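PDB 1OJQ: ADP-ribosyltransferase from Staphylococcus aureus, which probably transfers ADP-ribose from NAD+ to a target protein, as expected of a C3-type mono-ADP-ribosyltransferase exoenzyme. Local coordinates for residues S41-P46 against E59-Q64; D90-I95 against E101-L106; G192-S197 against R201-T206. All blocks are in the same frame, centred on the assembly; numbering follows the deposited sequence.

Overall arrangement
The three contacts follow one another along the chain without overlapping. Contact 1 joins helices 41-49 and 59-73; contact 2 closes the loop after strand 81-87 onto helix 100-106; contact 3 is the hairpin of strands 187-196 and 203-209 in the mixed sheet. Contact 1 lies, centre to centre, about 29 Å from contact 2 and about 33 Å from contact 3, the latter on the opposite side of the chain's centre. Contacts 2 and 3, centred about 15 Å apart, share one apolar layer: Tyr91 CE2 lies 3.5 Å from Ile205 CD1, and Leu106 meets Ile203. Contact 1 thus belongs to the helical part, the others to the mixed sheet's surroundings; NAD(+)-binding residues lie near each.

Contact 1 of 3, residues S41-P46 against E59-Q64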
ATOM      1  N   SER A  41      -8.302   1.518 -11.851  1.00  9.76           N
ATOM      2  CA  SER A  41      -8.041   0.448 -12.824  1.00 12.71           C
ATOM      3  C   SER A  41      -7.606   0.931 -14.197  1.00  7.50           C
ATOM      4  O   SER A  41      -6.763   0.248 -14.794  1.00  7.55           O
ATOM      5  CB  SER A  41      -9.258  -0.485 -12.948  1.00 11.49           C
ATOM      6  OG  SER A  41     -10.352   0.146 -13.576  1.00 20.49           O
ATOM      7  N   PRO A  42      -8.077   2.012 -14.799  1.00  8.95           N
ATOM      8  CA  PRO A  42      -7.593   2.363 -16.143  1.00  9.56           C
ATOM      9  C   PRO A  42      -6.109   2.712 -16.227  1.00  9.27           C
ATOM     10  O   PRO A  42      -5.526   2.777 -17.314  1.00 11.31           O
ATOM     11  CB  PRO A  42      -8.384   3.637 -16.478  1.00 13.68           C
ATOM     12  CG  PRO A  42      -9.625   3.476 -15.653  1.00 18.51           C
ATOM     13  CD  PRO A  42      -9.113   2.962 -14.331  1.00 12.51           C
ATOM     14  N   ILE A  43      -5.516   2.962 -15.069  1.00  8.75           N
ATOM     15  CA  ILE A  43      -4.085   3.222 -14.938  1.00  6.26           C
ATOM     16  C   ILE A  43      -3.365   1.984 -14.437  1.00  9.02           C
ATOM     17  O   ILE A  43      -2.339   1.559 -14.961  1.00 12.39           O
ATOM     18  CB  ILE A  43      -3.892   4.419 -13.985  1.00  6.64           C
ATOM     19  CG1 ILE A  43      -4.306   5.730 -14.664  1.00  9.73           C
ATOM     20  CG2 ILE A  43      -2.478   4.462 -13.407  1.00  7.18           C
ATOM     21  CD1 ILE A  43      -4.585   6.855 -13.696  1.00 13.15           C
ATOM     22  N   ASN A  44      -3.921   1.396 -13.375  1.00  6.33           N
ATOM     23  CA  ASN A  44      -3.299   0.207 -12.781  1.00  6.15           C
ATOM     24  C   ASN A  44      -3.119  -0.912 -13.778  1.00  8.80           C
ATOM     25  O   ASN A  44      -2.049  -1.492 -13.946  1.00  9.45           O
ATOM     26  CB  ASN A  44      -4.176  -0.256 -11.623  1.00 11.72           C
ATOM     27  CG  ASN A  44      -3.761  -1.524 -10.922  1.00 16.22           C
ATOM     28  OD1 ASN A  44      -2.955  -2.331 -11.376  1.00 54.95           O
ATOM     29  ND2 ASN A  44      -4.366  -1.747  -9.738  1.00 22.45           N
ATOM     30  N   THR A  45      -4.184  -1.297 -14.484  1.00  9.25           N
ATOM     31  CA  THR A  45      -4.047  -2.474 -15.361  1.00 11.15           C
ATOM     32  C   THR A  45      -3.043  -2.293 -16.476  1.00 10.78           C
ATOM     33  O   THR A  45      -2.170  -3.148 -16.669  1.00  9.61           O
ATOM     34  CB  THR A  45      -5.447  -2.837 -15.901  1.00 14.26           C
ATOM     35  OG1 THR A  45      -6.211  -3.220 -14.744  1.00 14.54           O
ATOM     36  CG2 THR A  45      -5.373  -4.013 -16.852  1.00 19.34           C
ATOM     37  N   PRO A  46      -3.086  -1.207 -17.248  1.00  8.13           N
ATOM     38  CA  PRO A  46      -2.061  -1.032 -18.267  1.00  9.76           C
ATOM     39  C   PRO A  46      -0.645  -0.954 -17.706  1.00 12.04           C
ATOM     40  O   PRO A  46       0.352  -1.412 -18.280  1.00 11.61           O
ATOM     41  CB  PRO A  46      -2.457   0.324 -18.876  1.00 15.99           C
ATOM     42  CG  PRO A  46      -3.925   0.454 -18.613  1.00 16.66           C
ATOM     43  CD  PRO A  46      -4.103  -0.141 -17.243  1.00 12.20           C
ATOM     44  N   GLU A  59      -2.092   7.409 -25.054  1.00  8.40           N
ATOM     45  CA  GLU A  59      -1.659   8.780 -24.744  1.00 10.73           C
ATOM     46  C   GLU A  59      -2.350   9.361 -23.517  1.00 10.67           C
ATOM     47  O   GLU A  59      -1.734  10.117 -22.746  1.00  9.82           O
ATOM     48  CB  GLU A  59      -1.906   9.727 -25.927  1.00  9.47           C
ATOM     49  CG  GLU A  59      -1.094   9.347 -27.154  1.00 12.14           C
ATOM     50  CD  GLU A  59       0.391   9.579 -27.048  1.00 20.96           C
ATOM     51  OE1 GLU A  59       0.883  10.117 -26.039  1.00 17.20           O
ATOM     52  OE2 GLU A  59       1.095   9.218 -28.023  1.00 30.11           O
ATOM     53  N   ASN A  60      -3.636   9.023 -23.324  1.00  8.79           N
ATOM     54  CA  ASN A  60      -4.290   9.633 -22.166  1.00 11.26           C
ATOM     55  C   ASN A  60      -3.699   9.100 -20.871  1.00 11.13           C
ATOM     56  O   ASN A  60      -3.465   9.840 -19.902  1.00  7.00           O
ATOM     57  CB  ASN A  60      -5.803   9.404 -22.271  1.00 10.46           C
ATOM     58  CG  ASN A  60      -6.228   7.952 -22.160  1.00 17.60           C
ATOM     59  OD1 ASN A  60      -5.684   7.104 -22.861  1.00 17.48           O
ATOM     60  ND2 ASN A  60      -7.191   7.681 -21.288  1.00 18.68           N
ATOM     61  N   ILE A  61      -3.430   7.792 -20.848  1.00  8.12           N
ATOM     62  CA  ILE A  61      -2.848   7.181 -19.641  1.00  9.93           C
ATOM     63  C   ILE A  61      -1.404   7.631 -19.443  1.00  7.59           C
ATOM     64  O   ILE A  61      -1.016   7.913 -18.301  1.00  6.61           O
ATOM     65  CB  ILE A  61      -2.984   5.646 -19.690  1.00  7.77           C
ATOM     66  CG1 ILE A  61      -4.447   5.200 -19.800  1.00  6.64           C
ATOM     67  CG2 ILE A  61      -2.313   4.986 -18.500  1.00 10.14           C
ATOM     68  CD1 ILE A  61      -5.383   5.742 -18.734  1.00  8.06           C
ATOM     69  N   GLN A  62      -0.588   7.769 -20.484  1.00  6.52           N
ATOM     70  CA  GLN A  62       0.744   8.330 -20.284  1.00  7.15           C
ATOM     71  C   GLN A  62       0.682   9.700 -19.611  1.00  4.55           C
ATOM     72  O   GLN A  62       1.460  10.010 -18.722  1.00  8.23           O
ATOM     73  CB  GLN A  62       1.512   8.492 -21.591  1.00  5.04           C
ATOM     74  CG  GLN A  62       1.918   7.166 -22.247  1.00  8.54           C
ATOM     75  CD  GLN A  62       2.861   7.397 -23.419  1.00 13.31           C
ATOM     76  OE1 GLN A  62       2.833   6.695 -24.432  1.00 12.79           O
ATOM     77  NE2 GLN A  62       3.708   8.418 -23.303  1.00  8.63           N
ATOM     78  N   GLU A  63      -0.229  10.557 -20.052  1.00  5.27           N
ATOM     79  CA  GLU A  63      -0.294  11.904 -19.471  1.00  6.43           C
ATOM     80  C   GLU A  63      -0.695  11.828 -18.008  1.00  6.37           C
ATOM     81  O   GLU A  63      -0.182  12.566 -17.169  1.00  6.34           O
ATOM     82  CB  GLU A  63      -1.288  12.763 -20.272  1.00  6.62           C
ATOM     83  CG  GLU A  63      -1.604  14.091 -19.621  1.00  9.49           C
ATOM     84  CD  GLU A  63      -2.346  15.085 -20.509  1.00  8.64           C
ATOM     85  OE1 GLU A  63      -2.597  14.866 -21.709  1.00 10.27           O
ATOM     86  OE2 GLU A  63      -2.677  16.177 -19.988  1.00 10.77           O
ATOM     87  N   GLN A  64      -1.617  10.911 -17.711  1.00  6.91           N
ATOM     88  CA  GLN A  64      -2.056  10.723 -16.330  1.00  5.45           C
ATOM     89  C   GLN A  64      -0.954  10.163 -15.437  1.00  4.97           C
ATOM     90  O   GLN A  64      -0.851  10.593 -14.288  1.00  5.76           O
ATOM     91  CB  GLN A  64      -3.283   9.807 -16.336  1.00  9.18           C
ATOM     92  CG  GLN A  64      -4.514  10.619 -16.793  1.00  7.63           C
ATOM     93  CD  GLN A  64      -5.705   9.710 -17.029  1.00 11.02           C
ATOM     94  OE1 GLN A  64      -5.936   8.796 -16.236  1.00 11.40           O
ATOM     95  NE2 GLN A  64      -6.443   9.934 -18.112  1.00 12.73           N
TER
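Helices 41-49 and 59-73, successive helices of the ADP-ribosyltransferase fold, meet here nearly at right angles, with Pro42 and Ile43 set against Ile61 and Gln64. The axes of the two short segments cross at 96° and come no closer than 10.3 Å, so contact is made by a few side-chain ends, and by one backbone oxygen, and not by close backbone packing. The delta methyl of Ile61 reaches the first helix at its backbone, CD1 standing 3.3 Å from Pro42 O, and it also meets the flank of the proline ring at CB. That carbonyl would normally accept the N-H four residues on, but residue 46 is Pro46, which has no N-H to give and marks a kink in the helix. A methyl therefore rests against a carbonyl deprived of its usual helical donor. Ile43, the other buried isoleucine, offers its CG1 to the same methyl at 4.2 Å. From there its chain runs on nearly extended (chi2 161°), which takes CD1 away from Ile61 and toward Gln64. The two side chains cross obliquely, and the amide oxygen itself lies against the end of the isoleucine, Gln64 OE1 being 3.5 Å from Ile43 CD1, with the glutamine CB behind it. Gln64 suits this place because it is long enough to bring its amide there. Further out, Tyr136 covers Ile43, and Leu57 packs on Pro46. The side chain of Ile43 lies about 9 Å from those of Arg48 and Glu133, both NAD(+)-binding residues, which places this joint beside the NAD(+) site. Apolar contacts and two carbonyl-type oxygens resting on methyls, with no hydrogen bond across the segments, give van der Waals packing but little direction.

Contact 2 of 3, residues D90-I95 against E101-L106; sequences DYLSSI and EDLHML
This is a small apolar contact that closes the loop following strand 81-87 onto helix 100-106, with Leu92 facing Leu103 and Leu106. The two leucines of the helix are three residues apart, which puts them on neighbouring positions of one helical face, and both direct their CB toward the loop. Leu92 answers from the end of a short 3-10 turn. Two parts of its side chain are used: CB lies 4.2 Å from Leu103 CD1, while the branch tip CD1 comes within 3.7 Å of Leu106 CD2. Leu92 and Leu106 cross at about a right angle, so each exposes a methyl to the other instead of lying alongside. Leu106 holds CG opposite its backbone N (chi1 -172°), and this brings its CD2 to the methyl of Leu92. At the outer margin Ser93 CB approaches Leu103 CD2 at 4.5 Å, a light touch by a small residue that suits an exposed turn. The turn is held by its own backbone, Ser93 N donating to Asp90 O at 3.0 Å and Ile95 N to Leu92 O at 3.2 Å. Around this patch, Leu122 of helix 116-126 and Ile152 of strand 152-158 press on Leu92, and Leu89 packs against both leucines of the helix. Asp102, on the same helix, forms a salt bridge to Lys121 and accepts a hydrogen bond from the backbone N of Thr99, just ahead of the helix. Asp90, an NAD(+)-binding residue, lies two residues before Leu92 in the same 3-10 turn. The contact itself has no polar bond between its segments; leucine methyls bury the inner side of the loop, while the CB of Asp90 points away from the helix, consistent with its carboxylate being available to NAD(+).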
ATOM      1  N   ASP A  90      -6.509 -13.447  -2.000  1.00 15.30           N
ATOM      2  CA  ASP A  90      -6.046 -13.691  -3.369  1.00 19.56           C
ATOM      3  C   ASP A  90      -4.755 -12.943  -3.648  1.00 19.41           C
ATOM      4  O   ASP A  90      -4.074 -13.188  -4.641  1.00 16.91           O
ATOM      5  CB  ASP A  90      -7.091 -13.313  -4.418  1.00 20.48           C
ATOM      6  CG  ASP A  90      -7.552 -11.879  -4.315  1.00 31.99           C
ATOM      7  OD1 ASP A  90      -6.779 -11.021  -3.846  1.00 42.33           O
ATOM      8  OD2 ASP A  90      -8.710 -11.605  -4.706  1.00 71.36           O
ATOM      9  N   TYR A  91      -4.381 -12.028  -2.757  1.00 13.05           N
ATOM     10  CA  TYR A  91      -3.030 -11.469  -2.796  1.00 12.72           C
ATOM     11  C   TYR A  91      -1.995 -12.594  -2.790  1.00 12.10           C
ATOM     12  O   TYR A  91      -0.910 -12.388  -3.359  1.00 16.29           O
ATOM     13  CB  TYR A  91      -2.826 -10.532  -1.610  1.00 12.92           C
ATOM     14  CG  TYR A  91      -1.398 -10.122  -1.321  1.00 14.95           C
ATOM     15  CD1 TYR A  91      -0.796  -9.114  -2.053  1.00 17.83           C
ATOM     16  CD2 TYR A  91      -0.684 -10.749  -0.310  1.00 16.75           C
ATOM     17  CE1 TYR A  91       0.510  -8.772  -1.754  1.00 24.20           C
ATOM     18  CE2 TYR A  91       0.620 -10.416  -0.003  1.00 16.80           C
ATOM     19  CZ  TYR A  91       1.198  -9.412  -0.749  1.00 26.44           C
ATOM     20  OH  TYR A  91       2.501  -9.035  -0.478  1.00 30.14           O
ATOM     21  N   LEU A  92      -2.282 -13.733  -2.171  1.00 11.43           N
ATOM     22  CA  LEU A  92      -1.289 -14.813  -2.056  1.00 12.27           C
ATOM     23  C   LEU A  92      -1.280 -15.744  -3.248  1.00 13.70           C
ATOM     24  O   LEU A  92      -0.554 -16.744  -3.296  1.00 15.97           O
ATOM     25  CB  LEU A  92      -1.564 -15.634  -0.794  1.00 11.26           C
ATOM     26  CG  LEU A  92      -1.569 -14.834   0.515  1.00  9.79           C
ATOM     27  CD1 LEU A  92      -2.018 -15.728   1.659  1.00 10.27           C
ATOM     28  CD2 LEU A  92      -0.211 -14.196   0.787  1.00 12.51           C
ATOM     29  N   SER A  93      -2.090 -15.453  -4.261  1.00 11.58           N
ATOM     30  CA  SER A  93      -2.267 -16.453  -5.317  1.00 15.98           C
ATOM     31  C   SER A  93      -1.064 -16.471  -6.243  1.00 21.01           C
ATOM     32  O   SER A  93      -0.894 -17.349  -7.084  1.00 17.55           O
ATOM     33  CB  SER A  93      -3.573 -16.186  -6.081  1.00 18.17           C
ATOM     34  OG  SER A  93      -3.346 -15.196  -7.076  1.00 22.86           O
ATOM     35  N   SER A  94      -0.167 -15.493  -6.088  1.00 17.45           N
ATOM     36  CA  SER A  94       1.029 -15.595  -6.935  1.00 22.44           C
ATOM     37  C   SER A  94       2.301 -15.800  -6.131  1.00 25.59           C
ATOM     38  O   SER A  94       3.409 -15.552  -6.612  1.00 41.30           O
ATOM     39  CB  SER A  94       1.154 -14.339  -7.806  1.00 31.62           C
ATOM     40  N   ILE A  95       2.198 -16.253  -4.887  1.00 19.08           N
ATOM     41  CA  ILE A  95       3.392 -16.532  -4.100  1.00 15.65           C
ATOM     42  C   ILE A  95       3.990 -17.880  -4.460  1.00 16.44           C
ATOM     43  O   ILE A  95       3.354 -18.917  -4.231  1.00 15.01           O
ATOM     44  CB  ILE A  95       3.073 -16.554  -2.594  1.00 14.98           C
ATOM     45  CG1 ILE A  95       2.448 -15.275  -2.049  1.00 15.57           C
ATOM     46  CG2 ILE A  95       4.339 -16.938  -1.840  1.00 12.03           C
ATOM     47  CD1 ILE A  95       3.253 -14.021  -2.316  1.00 19.12           C
ATOM     48  N   GLU A 101      -4.047 -25.362  -3.167  1.00  7.19           N
ATOM     49  CA  GLU A 101      -4.625 -26.102  -2.036  1.00  4.68           C
ATOM     50  C   GLU A 101      -4.184 -25.499  -0.712  1.00  6.21           C
ATOM     51  O   GLU A 101      -4.976 -25.505   0.233  1.00  8.50           O
ATOM     52  CB  GLU A 101      -4.264 -27.590  -2.080  1.00  5.99           C
ATOM     53  CG  GLU A 101      -5.119 -28.412  -1.123  1.00  3.03           C
ATOM     54  CD  GLU A 101      -6.572 -28.497  -1.565  1.00  8.30           C
ATOM     55  OE1 GLU A 101      -7.361 -29.125  -0.823  1.00  9.99           O
ATOM     56  OE2 GLU A 101      -6.964 -27.970  -2.626  1.00  9.22           O
ATOM     57  N   ASP A 102      -2.946 -24.990  -0.627  1.00  6.13           N
ATOM     58  CA  ASP A 102      -2.536 -24.263   0.569  1.00  7.38           C
ATOM     59  C   ASP A 102      -3.519 -23.120   0.840  1.00  8.09           C
ATOM     60  O   ASP A 102      -3.973 -22.932   1.971  1.00  9.96           O
ATOM     61  CB  ASP A 102      -1.124 -23.695   0.479  1.00  3.54           C
ATOM     62  CG  ASP A 102      -0.052 -24.767   0.436  1.00 10.10           C
ATOM     63  OD1 ASP A 102      -0.284 -25.869   0.983  1.00 11.49           O
ATOM     64  OD2 ASP A 102       1.019 -24.487  -0.152  1.00 11.08           O
ATOM     65  N   LEU A 103      -3.836 -22.387  -0.227  1.00  6.22           N
ATOM     66  CA  LEU A 103      -4.756 -21.260  -0.083  1.00  7.70           C
ATOM     67  C   LEU A 103      -6.144 -21.727   0.328  1.00  4.17           C
ATOM     68  O   LEU A 103      -6.815 -21.090   1.151  1.00  6.89           O
ATOM     69  CB  LEU A 103      -4.859 -20.513  -1.413  1.00  9.34           C
ATOM     70  CG  LEU A 103      -5.522 -19.139  -1.364  1.00 17.52           C
ATOM     71  CD1 LEU A 103      -4.840 -18.257  -0.327  1.00 27.02           C
ATOM     72  CD2 LEU A 103      -5.478 -18.486  -2.741  1.00 13.24           C
ATOM     73  N   HIS A 104      -6.552 -22.835  -0.310  1.00  7.44           N
ATOM     74  CA  HIS A 104      -7.869 -23.382   0.018  1.00 10.87           C
ATOM     75  C   HIS A 104      -7.947 -23.753   1.494  1.00 11.30           C
ATOM     76  O   HIS A 104      -8.919 -23.436   2.183  1.00 12.08           O
ATOM     77  CB  HIS A 104      -8.171 -24.609  -0.847  1.00  5.50           C
ATOM     78  CG  HIS A 104      -9.415 -25.338  -0.415  1.00  8.10           C
ATOM     79  ND1 HIS A 104     -10.679 -24.810  -0.581  1.00 13.48           N
ATOM     80  CD2 HIS A 104      -9.571 -26.557   0.150  1.00 11.58           C
ATOM     81  CE1 HIS A 104     -11.563 -25.691  -0.118  1.00 16.61           C
ATOM     82  NE2 HIS A 104     -10.918 -26.761   0.335  1.00 13.51           N
ATOM     83  N   MET A 105      -6.894 -24.424   1.968  1.00  5.88           N
ATOM     84  CA  MET A 105      -6.861 -24.811   3.385  1.00 10.49           C
ATOM     85  C   MET A 105      -6.708 -23.592   4.295  1.00  9.04           C
ATOM     86  O   MET A 105      -7.266 -23.575   5.393  1.00 11.59           O
ATOM     87  CB  MET A 105      -5.736 -25.806   3.656  1.00  6.46           C
ATOM     88  CG  MET A 105      -5.942 -27.127   2.906  1.00  8.80           C
ATOM     89  SD  MET A 105      -4.656 -28.323   3.309  1.00 14.66           S
ATOM     90  CE  MET A 105      -3.221 -27.631   2.483  1.00 10.98           C
ATOM     91  N   LEU A 106      -5.954 -22.591   3.838  1.00  6.79           N
ATOM     92  CA  LEU A 106      -5.781 -21.380   4.643  1.00 11.54           C
ATOM     93  C   LEU A 106      -7.126 -20.736   4.970  1.00 11.07           C
ATOM     94  O   LEU A 106      -7.364 -20.273   6.097  1.00  9.06           O
ATOM     95  CB  LEU A 106      -4.878 -20.366   3.923  1.00  9.01           C
ATOM     96  CG  LEU A 106      -4.475 -19.140   4.764  1.00  8.67           C
ATOM     97  CD1 LEU A 106      -3.725 -19.555   6.024  1.00 10.22           C
ATOM     98  CD2 LEU A 106      -3.636 -18.161   3.952  1.00  9.76           C
TER

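Contact 3 of 3, residues G192-S197 against R201-T206; sequences GSVKLS and RKIIIT
Strands 187-196 and 203-209 form an antiparallel hairpin, and backbone hydrogen bonds make its first shell. Lys195 and Ile204 are a hydrogen-bonded pair: Lys195 N donates to Ile204 O at 2.9 Å and Ile204 N to Lys195 O at 2.7 Å, the latter nearly straight along the carbonyl. At one end Thr206 N donates to Ser193 O at 2.9 Å, while Thr206 O receives Gly192 N at 2.8 Å and, more weakly, Ser193 N. Two residues thus face one, a classic beta bulge. At the other end Ser197 N bonds to Lys202 O beside the turn.

Val194, Leu196, Ile203 and Ile205 share one face. The beta-branched Val194, Ile203 and Ile205 suit extended strands; the longer Leu196 reaches Ile203 CG1 by its CD2, at 4.1 Å. Val194 CG1, opposite its backbone N (chi1 -176°), lies 3.6 Å from Ile203 CG2, the two side chains set at a slant, whereas Val194 and Ile205 lie side by side. On the other face, a water bridges Ser193 OG, Thr206 OG1 and Ile204 O, donating to that carbonyl at 2.8 Å, and so ties the two hydroxyls to the backbone.

Outside the pair, helix 116-126 covers Val194 and Leu196, while Tyr114 and Tyr91 lie against Ile203 and Ile205; Asn123 OD1 accepts from Val194 N. Ile203 and Ile205 bond on to strand 152-158, making the hairpin part of the central sheet; Lys202 bridges to Glu153. Chemically the hairpin is two-sided: one face packs hydrocarbon, while the other mixes Ile204 with the hydroxyls of Ser193 and Thr206, a bridging water and Lys195.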
ATOM      1  N   GLY A 192      10.152  -8.960   5.785  1.00  5.86           N
ATOM      2  CA  GLY A 192      10.867  -9.359   6.981  1.00  7.77           C
ATOM      3  C   GLY A 192      10.259 -10.608   7.609  1.00 13.12           C
ATOM      4  O   GLY A 192      10.973 -11.525   8.031  1.00 13.47           O
ATOM      5  N   SER A 193       8.924 -10.658   7.691  1.00  6.82           N
ATOM      6  CA  SER A 193       8.284 -11.789   8.348  1.00  4.71           C
ATOM      7  C   SER A 193       6.805 -11.852   7.980  1.00  8.68           C
ATOM      8  O   SER A 193       6.238 -10.855   7.551  1.00  8.48           O
ATOM      9  CB  SER A 193       8.372 -11.654   9.873  1.00  9.25           C
ATOM     10  OG  SER A 193       7.628 -10.535  10.367  1.00 12.54           O
ATOM     11  N   VAL A 194       6.247 -13.032   8.198  1.00  6.48           N
ATOM     12  CA  VAL A 194       4.812 -13.271   8.109  1.00  4.72           C
ATOM     13  C   VAL A 194       4.352 -13.917   9.406  1.00 10.74           C
ATOM     14  O   VAL A 194       4.778 -15.040   9.700  1.00 13.96           O
ATOM     15  CB  VAL A 194       4.421 -14.176   6.926  1.00  3.96           C
ATOM     16  CG1 VAL A 194       2.892 -14.261   6.880  1.00  4.44           C
ATOM     17  CG2 VAL A 194       4.998 -13.666   5.628  1.00  8.25           C
ATOM     18  N   LYS A 195       3.512 -13.234  10.172  1.00  6.72           N
ATOM     19  CA  LYS A 195       3.069 -13.702  11.476  1.00 10.64           C
ATOM     20  C   LYS A 195       1.551 -13.617  11.632  1.00  9.97           C
ATOM     21  O   LYS A 195       0.878 -12.909  10.887  1.00 12.05           O
ATOM     22  CB  LYS A 195       3.700 -12.858  12.578  1.00 14.38           C
ATOM     23  CG  LYS A 195       5.219 -12.763  12.590  1.00 14.45           C
ATOM     24  CD  LYS A 195       5.622 -11.938  13.826  1.00 11.64           C
ATOM     25  CE  LYS A 195       7.126 -11.920  14.022  1.00 12.90           C
ATOM     26  NZ  LYS A 195       7.719 -13.293  14.084  1.00 16.17           N
ATOM     27  N   LEU A 196       1.007 -14.323  12.618  1.00 10.53           N
ATOM     28  CA  LEU A 196      -0.393 -14.156  12.976  1.00  9.71           C
ATOM     29  C   LEU A 196      -0.562 -13.005  13.954  1.00 12.48           C
ATOM     30  O   LEU A 196       0.347 -12.749  14.751  1.00 17.73           O
ATOM     31  CB  LEU A 196      -0.963 -15.438  13.609  1.00 12.34           C
ATOM     32  CG  LEU A 196      -1.358 -16.478  12.541  1.00 12.80           C
ATOM     33  CD1 LEU A 196      -1.595 -17.846  13.152  1.00 16.42           C
ATOM     34  CD2 LEU A 196      -2.568 -15.991  11.766  1.00 20.21           C
ATOM     35  N   SER A 197      -1.685 -12.327  13.889  1.00 13.28           N
ATOM     36  CA  SER A 197      -2.081 -11.185  14.682  1.00 18.31           C
ATOM     37  C   SER A 197      -2.075 -11.430  16.180  1.00 42.24           C
ATOM     38  O   SER A 197      -1.291 -12.180  16.749  1.00 80.42           O
ATOM     39  CB  SER A 197      -3.527 -10.804  14.297  1.00 26.26           C
ATOM     40  OG  SER A 197      -4.334 -11.971  14.482  1.00 21.34           O
ATOM     41  N   ARG A 201      -6.487 -14.129  13.838  1.00 11.03           N
ATOM     42  CA  ARG A 201      -7.522 -13.894  12.844  1.00  5.90           C
ATOM     43  C   ARG A 201      -7.053 -12.921  11.782  1.00 12.39           C
ATOM     44  O   ARG A 201      -7.796 -12.544  10.869  1.00 13.15           O
ATOM     45  CB  ARG A 201      -8.793 -13.371  13.523  1.00 14.47           C
ATOM     46  CG  ARG A 201      -9.398 -14.337  14.527  1.00 22.71           C
ATOM     47  CD  ARG A 201     -10.872 -14.005  14.779  1.00 25.40           C
ATOM     48  NE  ARG A 201     -11.540 -15.186  15.340  1.00 23.45           N
ATOM     49  CZ  ARG A 201     -11.395 -15.533  16.617  1.00 27.54           C
ATOM     50  NH1 ARG A 201     -10.638 -14.803  17.429  1.00 26.51           N
ATOM     51  NH2 ARG A 201     -12.017 -16.613  17.070  1.00 20.68           N
ATOM     52  N   LYS A 202      -5.786 -12.526  11.900  1.00 11.52           N
ATOM     53  CA  LYS A 202      -5.223 -11.649  10.885  1.00 11.96           C
ATOM     54  C   LYS A 202      -3.814 -12.131  10.546  1.00 13.98           C
ATOM     55  O   LYS A 202      -3.066 -12.550  11.433  1.00 16.09           O
ATOM     56  CB  LYS A 202      -5.215 -10.203  11.382  1.00 19.10           C
ATOM     57  CG  LYS A 202      -4.997  -9.159  10.302  1.00 27.95           C
ATOM     58  CD  LYS A 202      -5.349  -7.772  10.822  1.00 28.82           C
ATOM     59  CE  LYS A 202      -4.201  -7.162  11.607  1.00 34.47           C
ATOM     60  NZ  LYS A 202      -4.558  -5.836  12.206  1.00 29.55           N
ATOM     61  N   ILE A 203      -3.450 -12.101   9.266  1.00  8.26           N
ATOM     62  CA  ILE A 203      -2.085 -12.448   8.889  1.00  5.14           C
ATOM     63  C   ILE A 203      -1.291 -11.171   8.630  1.00  9.74           C
ATOM     64  O   ILE A 203      -1.644 -10.380   7.756  1.00 11.63           O
ATOM     65  CB  ILE A 203      -2.083 -13.374   7.661  1.00  6.56           C
ATOM     66  CG1 ILE A 203      -2.896 -14.652   7.903  1.00  7.66           C
ATOM     67  CG2 ILE A 203      -0.666 -13.723   7.216  1.00  7.72           C
ATOM     68  CD1 ILE A 203      -3.254 -15.397   6.628  1.00  8.73           C
ATOM     69  N   ILE A 204      -0.198 -10.957   9.373  1.00  7.34           N
ATOM     70  CA  ILE A 204       0.561  -9.720   9.187  1.00  6.88           C
ATOM     71  C   ILE A 204       1.879  -9.989   8.465  1.00  9.92           C
ATOM     72  O   ILE A 204       2.740 -10.760   8.910  1.00  8.95           O
ATOM     73  CB  ILE A 204       0.793  -9.038  10.547  1.00  6.68           C
ATOM     74  CG1 ILE A 204      -0.513  -8.764  11.322  1.00 12.15           C
ATOM     75  CG2 ILE A 204       1.600  -7.751  10.384  1.00 10.80           C
ATOM     76  CD1 ILE A 204      -0.318  -7.910  12.553  1.00 33.20           C
ATOM     77  N   ILE A 205       2.042  -9.358   7.303  1.00  4.83           N
ATOM     78  CA  ILE A 205       3.265  -9.416   6.520  1.00  4.72           C
ATOM     79  C   ILE A 205       4.019  -8.108   6.749  1.00 10.50           C
ATOM     80  O   ILE A 205       3.515  -7.055   6.348  1.00  6.06           O
ATOM     81  CB  ILE A 205       2.997  -9.604   5.011  1.00 12.85           C
ATOM     82  CG1 ILE A 205       2.111 -10.817   4.713  1.00  6.81           C
ATOM     83  CG2 ILE A 205       4.312  -9.643   4.230  1.00  9.63           C
ATOM     84  CD1 ILE A 205       1.537 -10.889   3.318  1.00 10.51           C
ATOM     85  N   THR A 206       5.163  -8.163   7.428  1.00  8.94           N
ATOM     86  CA  THR A 206       5.929  -6.955   7.735  1.00  6.89           C
ATOM     87  C   THR A 206       7.047  -6.814   6.719  1.00  7.99           C
ATOM     88  O   THR A 206       7.731  -7.801   6.445  1.00  8.56           O
ATOM     89  CB  THR A 206       6.528  -6.989   9.143  1.00  9.15           C
ATOM     90  OG1 THR A 206       5.463  -7.121  10.105  1.00  8.49           O
ATOM     91  CG2 THR A 206       7.287  -5.693   9.414  1.00  6.50           C
TER
HETATM   92  O   HOH W   1       4.774  -9.775  10.553  1.00  9.98           O